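Local structure of protein osa (Shigella flexneri, 4O7K) at residues 45-57 with 142-155. The protein suppresses the oncogenicity of Agrobacterium tumefaciens, acting as a plasmid fertility inhibition factor of the ParB/Srx superfamily. The protein carries 1 engineered substitution. Numbering follows the deposited sequence.
Sequences WRLPVPNHPDAFM and RSMWLLAHEVAVFP. With PO4 (phosphate ion), chain C; PO4 (phosphate ion), chain B; IPA (isopropyl alcohol), chain E.
An aromatic cluster of His-52, Trp-145 and His-149 closes one end of the contact between the beta hairpin 45-57 and helix 142-148 with its exit into strand 153-155, a largely buried junction in this ParB/Srx-superfamily protein. Both Trp-145 and His-149 turn an edge to the face of His-52 in offset T-shaped pairs; the ring planes of His-52 and Trp-145 stand at 80°. The histidine of the hairpin is kept in place by ND1, which donates to Pro-53 O, and His-149, just past the helix end, by ND1 donating to Trp-145 O. Their NE2 atoms meet at one phosphate, probably from the crystallisation liquor: His-149 NE2 lies 2.7 Å from its O2 and His-52 NE2 3.0 Å from its O4, while Trp-145 NE1 donates to O1. Phe-110 stacks on the Trp-145 ring. Next to the cluster, the hairpin packs through apolar side chains. Ala-55 CB touches Trp-145 CZ3 at 4.0 Å, and Met-57 meets Leu-146 tip to tip, SD to CD1 at 3.8 Å; the bend at chi3, 84°, brings Met-57 CE to Leu-146 CD1 as well. Leu-47 CD2 is wedged among Leu-146, Val-151 and Phe-154, closest to Phe-154 CB at 3.6 Å. At Glu-150, whose phi is positive, a Schellman motif ends the helix, and Val-49 CG1 packs on His-149 CB just before it. Two waters join the backbones here, one donating to both Pro-50 O and His-149 O, the other linking Pro-48 O to Ala-152 N. At the far end Trp-45, whose NE1 is bonded to Tyr-70 OH, receives a CH-pi contact over one face: Pro-155 CG sits 3.7 Å from the centroid of the six-membered ring of Trp-45, 10° off its normal.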
loop_
_atom_site.group_PDB
_atom_site.type_symbol
_atom_site.label_atom_id
_atom_site.label_comp_id
_atom_site.label_asym_id
_atom_site.label_seq_id
_atom_site.Cartn_x
_atom_site.Cartn_y
_atom_site.Cartn_z
ATOM N N TRP A 45 -2.060 -13.035 -3.052
ATOM C CA TRP A 45 -2.970 -12.771 -1.942
ATOM C C TRP A 45 -4.370 -12.453 -2.425
ATOM O O TRP A 45 -4.554 -11.790 -3.443
ATOM C CB TRP A 45 -2.503 -11.599 -1.095
ATOM C CG TRP A 45 -1.207 -11.739 -0.415
ATOM C CD1 TRP A 45 -0.991 -12.174 0.859
ATOM C CD2 TRP A 45 0.072 -11.374 -0.941
ATOM N NE1 TRP A 45 0.351 -12.130 1.153
ATOM C CE2 TRP A 45 1.026 -11.637 0.066
ATOM C CE3 TRP A 45 0.505 -10.865 -2.169
ATOM C CZ2 TRP A 45 2.391 -11.400 -0.119
ATOM C CZ3 TRP A 45 1.867 -10.623 -2.347
ATOM C CH2 TRP A 45 2.787 -10.903 -1.328
ATOM N N ARG A 46 -5.352 -12.926 -1.660
ATOM C CA ARG A 46 -6.708 -12.429 -1.742
ATOM C C ARG A 46 -6.816 -11.252 -0.783
ATOM O O ARG A 46 -6.384 -11.344 0.369
ATOM C CB ARG A 46 -7.718 -13.530 -1.375
ATOM C CG ARG A 46 -9.149 -13.021 -1.233
ATOM C CD ARG A 46 -10.116 -14.064 -0.645
ATOM N NE ARG A 46 -11.409 -13.430 -0.390
ATOM C CZ ARG A 46 -11.863 -13.068 0.807
ATOM N NH1 ARG A 46 -11.163 -13.318 1.910
ATOM N NH2 ARG A 46 -13.033 -12.451 0.901
ATOM N N LEU A 47 -7.369 -10.141 -1.252
ATOM C CA LEU A 47 -7.554 -8.979 -0.382
ATOM C C LEU A 47 -9.042 -8.674 -0.267
ATOM O O LEU A 47 -9.696 -8.403 -1.270
ATOM C CB LEU A 47 -6.789 -7.752 -0.918
ATOM C CG LEU A 47 -5.259 -7.770 -0.867
ATOM C CD1 LEU A 47 -4.726 -8.637 -1.987
ATOM C CD2 LEU A 47 -4.713 -6.364 -1.028
ATOM N N PRO A 48 -9.585 -8.742 0.958
ATOM C CA PRO A 48 -10.981 -8.347 1.170
ATOM C C PRO A 48 -11.140 -6.866 0.852
ATOM O O PRO A 48 -10.264 -6.084 1.227
ATOM C CB PRO A 48 -11.215 -8.608 2.661
ATOM C CG PRO A 48 -10.036 -9.446 3.122
ATOM C CD PRO A 48 -8.904 -9.101 2.213
ATOM N N VAL A 49 -12.217 -6.503 0.160
ATOM C CA VAL A 49 -12.519 -5.105 -0.148
ATOM C C VAL A 49 -13.940 -4.808 0.291
ATOM O O VAL A 49 -14.875 -5.388 -0.260
ATOM C CB VAL A 49 -12.401 -4.801 -1.644
ATOM C CG1 VAL A 49 -12.508 -3.308 -1.869
ATOM C CG2 VAL A 49 -11.102 -5.345 -2.210
ATOM N N PRO A 50 -14.111 -3.918 1.285
ATOM C CA PRO A 50 -15.445 -3.634 1.839
ATOM C C PRO A 50 -16.474 -3.292 0.774
ATOM O O PRO A 50 -16.214 -2.409 -0.045
ATOM C CB PRO A 50 -15.201 -2.428 2.747
ATOM C CG PRO A 50 -13.761 -2.544 3.143
ATOM C CD PRO A 50 -13.054 -3.134 1.952
ATOM N N ASN A 51 -17.602 -4.008 0.781
ATOM C CA ASN A 51 -18.724 -3.754 -0.128
ATOM C C ASN A 51 -18.333 -3.855 -1.597
ATOM O O ASN A 51 -18.835 -3.115 -2.442
ATOM C CB ASN A 51 -19.335 -2.376 0.151
ATOM C CG ASN A 51 -19.629 -2.159 1.624
ATOM O OD1 ASN A 51 -19.182 -1.179 2.224
ATOM N ND2 ASN A 51 -20.368 -3.087 2.221
ATOM N N HIS A 52 -17.451 -4.797 -1.899
ATOM C CA HIS A 52 -16.841 -4.870 -3.216
ATOM C C HIS A 52 -16.354 -6.296 -3.436
ATOM O O HIS A 52 -16.069 -7.003 -2.472
ATOM C CB HIS A 52 -15.687 -3.849 -3.302
ATOM C CG HIS A 52 -15.074 -3.706 -4.662
ATOM N ND1 HIS A 52 -14.142 -4.593 -5.159
ATOM C CD2 HIS A 52 -15.222 -2.747 -5.609
ATOM C CE1 HIS A 52 -13.771 -4.207 -6.368
ATOM N NE2 HIS A 52 -14.408 -3.088 -6.663
ATOM N N PRO A 53 -16.280 -6.730 -4.702
ATOM C CA PRO A 53 -15.635 -8.011 -4.997
ATOM C C PRO A 53 -14.186 -8.051 -4.505
ATOM O O PRO A 53 -13.504 -7.020 -4.511
ATOM C CB PRO A 53 -15.695 -8.086 -6.524
ATOM C CG PRO A 53 -16.879 -7.257 -6.893
ATOM C CD PRO A 53 -16.899 -6.132 -5.899
ATOM N N ASP A 54 -13.733 -9.229 -4.084
ATOM C CA ASP A 54 -12.349 -9.434 -3.670
ATOM C C ASP A 54 -11.367 -8.876 -4.681
ATOM O O ASP A 54 -11.629 -8.909 -5.882
ATOM C CB ASP A 54 -12.043 -10.925 -3.489
ATOM C CG ASP A 54 -12.897 -11.576 -2.430
ATOM O OD1 ASP A 54 -13.436 -10.851 -1.568
ATOM O OD2 ASP A 54 -12.991 -12.822 -2.443
ATOM N N ALA A 55 -10.233 -8.385 -4.195
ATOM C CA ALA A 55 -9.111 -8.056 -5.065
ATOM C C ALA A 55 -8.025 -9.111 -4.886
ATOM O O ALA A 55 -7.973 -9.792 -3.854
ATOM C CB ALA A 55 -8.571 -6.656 -4.761
ATOM N N PHE A 56 -7.177 -9.259 -5.900
ATOM C CA PHE A 56 -6.046 -10.174 -5.831
ATOM C C PHE A 56 -4.766 -9.472 -6.272
ATOM O O PHE A 56 -4.769 -8.714 -7.244
ATOM C CB PHE A 56 -6.291 -11.411 -6.694
ATOM C CG PHE A 56 -7.394 -12.286 -6.178
ATOM C CD1 PHE A 56 -8.717 -12.000 -6.478
ATOM C CD2 PHE A 56 -7.113 -13.381 -5.374
ATOM C CE1 PHE A 56 -9.746 -12.802 -5.985
ATOM C CE2 PHE A 56 -8.143 -14.195 -4.883
ATOM C CZ PHE A 56 -9.456 -13.901 -5.189
ATOM N N MET A 57 -3.677 -9.720 -5.549
ATOM C CA MET A 57 -2.386 -9.158 -5.897
ATOM C C MET A 57 -1.321 -10.236 -5.851
ATOM O O MET A 57 -1.528 -11.291 -5.247
ATOM C CB MET A 57 -2.026 -7.993 -4.964
ATOM C CG MET A 57 -3.051 -6.865 -4.985
ATOM S SD MET A 57 -2.465 -5.394 -4.119
ATOM C CE MET A 57 -1.511 -4.650 -5.438
ATOM N N ARG A 142 -2.251 2.021 -8.286
ATOM C CA ARG A 142 -2.858 0.837 -7.684
ATOM C C ARG A 142 -2.932 1.017 -6.168
ATOM O O ARG A 142 -3.835 0.497 -5.528
ATOM C CB ARG A 142 -2.093 -0.435 -8.056
ATOM C CG ARG A 142 -0.738 -0.595 -7.389
ATOM C CD ARG A 142 0.129 -1.588 -8.153
ATOM N NE ARG A 142 0.516 -1.081 -9.472
ATOM C CZ ARG A 142 0.903 -1.851 -10.485
ATOM N NH1 ARG A 142 0.954 -3.173 -10.339
ATOM N NH2 ARG A 142 1.229 -1.308 -11.646
ATOM N N SER A 143 -1.997 1.782 -5.601
ATOM C CA SER A 143 -2.052 2.134 -4.175
ATOM C C SER A 143 -3.256 3.027 -3.880
ATOM O O SER A 143 -3.914 2.871 -2.844
ATOM C CB SER A 143 -0.763 2.849 -3.722
ATOM O OG SER A 143 0.370 1.994 -3.792
ATOM N N MET A 144 -3.541 3.968 -4.780
ATOM C CA MET A 144 -4.715 4.828 -4.625
ATOM C C MET A 144 -6.007 4.013 -4.642
ATOM O O MET A 144 -6.933 4.268 -3.868
ATOM C CB MET A 144 -4.769 5.889 -5.728
ATOM C CG MET A 144 -3.638 6.904 -5.696
ATOM S SD MET A 144 -3.885 8.105 -7.016
ATOM C CE MET A 144 -2.290 8.946 -7.043
ATOM N N TRP A 145 -6.060 3.043 -5.547
ATOM C CA TRP A 145 -7.241 2.200 -5.690
ATOM C C TRP A 145 -7.514 1.506 -4.356
ATOM O O TRP A 145 -8.625 1.578 -3.831
ATOM C CB TRP A 145 -7.048 1.180 -6.823
ATOM C CG TRP A 145 -8.309 0.398 -7.175
ATOM C CD1 TRP A 145 -9.227 0.702 -8.150
ATOM C CD2 TRP A 145 -8.781 -0.805 -6.546
ATOM N NE1 TRP A 145 -10.233 -0.239 -8.166
ATOM C CE2 TRP A 145 -9.984 -1.173 -7.190
ATOM C CE3 TRP A 145 -8.302 -1.603 -5.497
ATOM C CZ2 TRP A 145 -10.710 -2.303 -6.825
ATOM C CZ3 TRP A 145 -9.024 -2.725 -5.138
ATOM C CH2 TRP A 145 -10.218 -3.068 -5.804
ATOM N N LEU A 146 -6.474 0.895 -3.784
ATOM C CA LEU A 146 -6.605 0.159 -2.529
ATOM C C LEU A 146 -7.035 1.083 -1.405
ATOM O O LEU A 146 -7.914 0.751 -0.615
ATOM C CB LEU A 146 -5.288 -0.550 -2.162
ATOM C CG LEU A 146 -4.800 -1.680 -3.083
ATOM C CD1 LEU A 146 -3.301 -1.898 -2.915
ATOM C CD2 LEU A 146 -5.548 -2.969 -2.788
ATOM N N LEU A 147 -6.419 2.255 -1.349
ATOM C CA LEU A 147 -6.722 3.223 -0.299
ATOM C C LEU A 147 -8.154 3.756 -0.416
ATOM O O LEU A 147 -8.896 3.811 0.574
ATOM C CB LEU A 147 -5.713 4.365 -0.344
ATOM C CG LEU A 147 -4.322 3.986 0.157
ATOM C CD1 LEU A 147 -3.404 5.199 0.060
ATOM C CD2 LEU A 147 -4.398 3.451 1.592
ATOM N N ALA A 148 -8.544 4.125 -1.631
ATOM C CA ALA A 148 -9.880 4.666 -1.868
ATOM C C ALA A 148 -10.941 3.606 -1.604
ATOM O O ALA A 148 -12.069 3.933 -1.233
ATOM C CB ALA A 148 -10.003 5.208 -3.296
ATOM N N HIS A 149 -10.576 2.335 -1.772
ATOM C CA HIS A 149 -11.520 1.237 -1.511
ATOM C C HIS A 149 -11.426 0.720 -0.078
ATOM O O HIS A 149 -12.069 -0.269 0.282
ATOM C CB HIS A 149 -11.292 0.085 -2.488
ATOM C CG HIS A 149 -11.846 0.343 -3.852
ATOM N ND1 HIS A 149 -11.128 0.979 -4.839
ATOM C CD2 HIS A 149 -13.057 0.058 -4.389
ATOM C CE1 HIS A 149 -11.871 1.074 -5.928
ATOM N NE2 HIS A 149 -13.044 0.516 -5.682
ATOM N N GLU A 150 -10.634 1.408 0.740
ATOM C CA GLU A 150 -10.524 1.079 2.160
ATOM C C GLU A 150 -10.037 -0.348 2.408
ATOM O O GLU A 150 -10.516 -1.023 3.315
ATOM C CB GLU A 150 -11.873 1.270 2.860
ATOM C CG GLU A 150 -12.587 2.566 2.522
ATOM C CD GLU A 150 -12.131 3.713 3.384
ATOM O OE1 GLU A 150 -11.257 3.489 4.252
ATOM O OE2 GLU A 150 -12.653 4.837 3.204
ATOM N N VAL A 151 -9.111 -0.828 1.589
ATOM C CA VAL A 151 -8.461 -2.093 1.893
ATOM C C VAL A 151 -7.619 -1.884 3.155
ATOM O O VAL A 151 -6.734 -1.010 3.185
ATOM C CB VAL A 151 -7.596 -2.580 0.727
ATOM C CG1 VAL A 151 -6.900 -3.875 1.094
ATOM C CG2 VAL A 151 -8.458 -2.743 -0.514
ATOM N N ALA A 152 -7.912 -2.660 4.198
ATOM C CA ALA A 152 -7.360 -2.405 5.534
ATOM C C ALA A 152 -5.846 -2.593 5.611
ATOM O O ALA A 152 -5.123 -1.773 6.202
ATOM C CB ALA A 152 -8.039 -3.307 6.554
ATOM N N VAL A 153 -5.387 -3.694 5.028
ATOM C CA VAL A 153 -3.976 -4.067 5.022
ATOM C C VAL A 153 -3.639 -4.607 3.637
ATOM O O VAL A 153 -4.433 -5.335 3.029
ATOM C CB VAL A 153 -3.651 -5.131 6.118
ATOM C CG1 VAL A 153 -2.184 -5.554 6.068
ATOM C CG2 VAL A 153 -3.994 -4.604 7.505
ATOM N N PHE A 154 -2.477 -4.224 3.114
ATOM C CA PHE A 154 -2.030 -4.779 1.857
ATOM C C PHE A 154 -0.508 -4.860 1.863
ATOM O O PHE A 154 0.152 -4.138 2.614
ATOM C CB PHE A 154 -2.567 -3.958 0.663
ATOM C CG PHE A 154 -2.341 -2.466 0.768
ATOM C CD1 PHE A 154 -1.145 -1.903 0.360
ATOM C CD2 PHE A 154 -3.351 -1.630 1.220
ATOM C CE1 PHE A 154 -0.939 -0.534 0.434
ATOM C CE2 PHE A 154 -3.161 -0.257 1.292
ATOM C CZ PHE A 154 -1.953 0.294 0.901
ATOM N N PRO A 155 0.052 -5.767 1.058
ATOM C CA PRO A 155 1.510 -5.873 0.982
ATOM C C PRO A 155 2.110 -4.857 0.012
ATOM O O PRO A 155 1.446 -4.455 -0.947
ATOM C CB PRO A 155 1.743 -7.299 0.477
ATOM C CG PRO A 155 0.467 -7.705 -0.185
ATOM C CD PRO A 155 -0.634 -6.790 0.251
HETATM P P PO4 C . -14.259 -0.153 -8.931
HETATM O O1 PO4 C . -13.118 0.851 -9.008
HETATM O O2 PO4 C . -14.911 -0.087 -7.570
HETATM O O3 PO4 C . -15.300 0.148 -9.983
HETATM O O4 PO4 C . -13.726 -1.543 -9.176
HETATM P P PO4 B . 0.350 2.213 -11.351
HETATM O O1 PO4 B . 1.572 1.623 -11.997
HETATM O O2 PO4 B . 0.569 3.687 -11.112
HETATM O O3 PO4 B . -0.858 1.988 -12.224
HETATM O O4 PO4 B . 0.086 1.553 -10.014
HETATM C C1 IPA E . 2.375 -4.154 -13.341
HETATM C C2 IPA E . 1.370 -4.090 -14.487
HETATM C C3 IPA E . 0.567 -5.383 -14.566
HETATM O O2 IPA E . 0.488 -3.016 -14.268
HETATM O O HOH W 1 -9.317 -5.236 3.529
HETATM O O HOH W 2 -14.482 -0.475 -0.657
#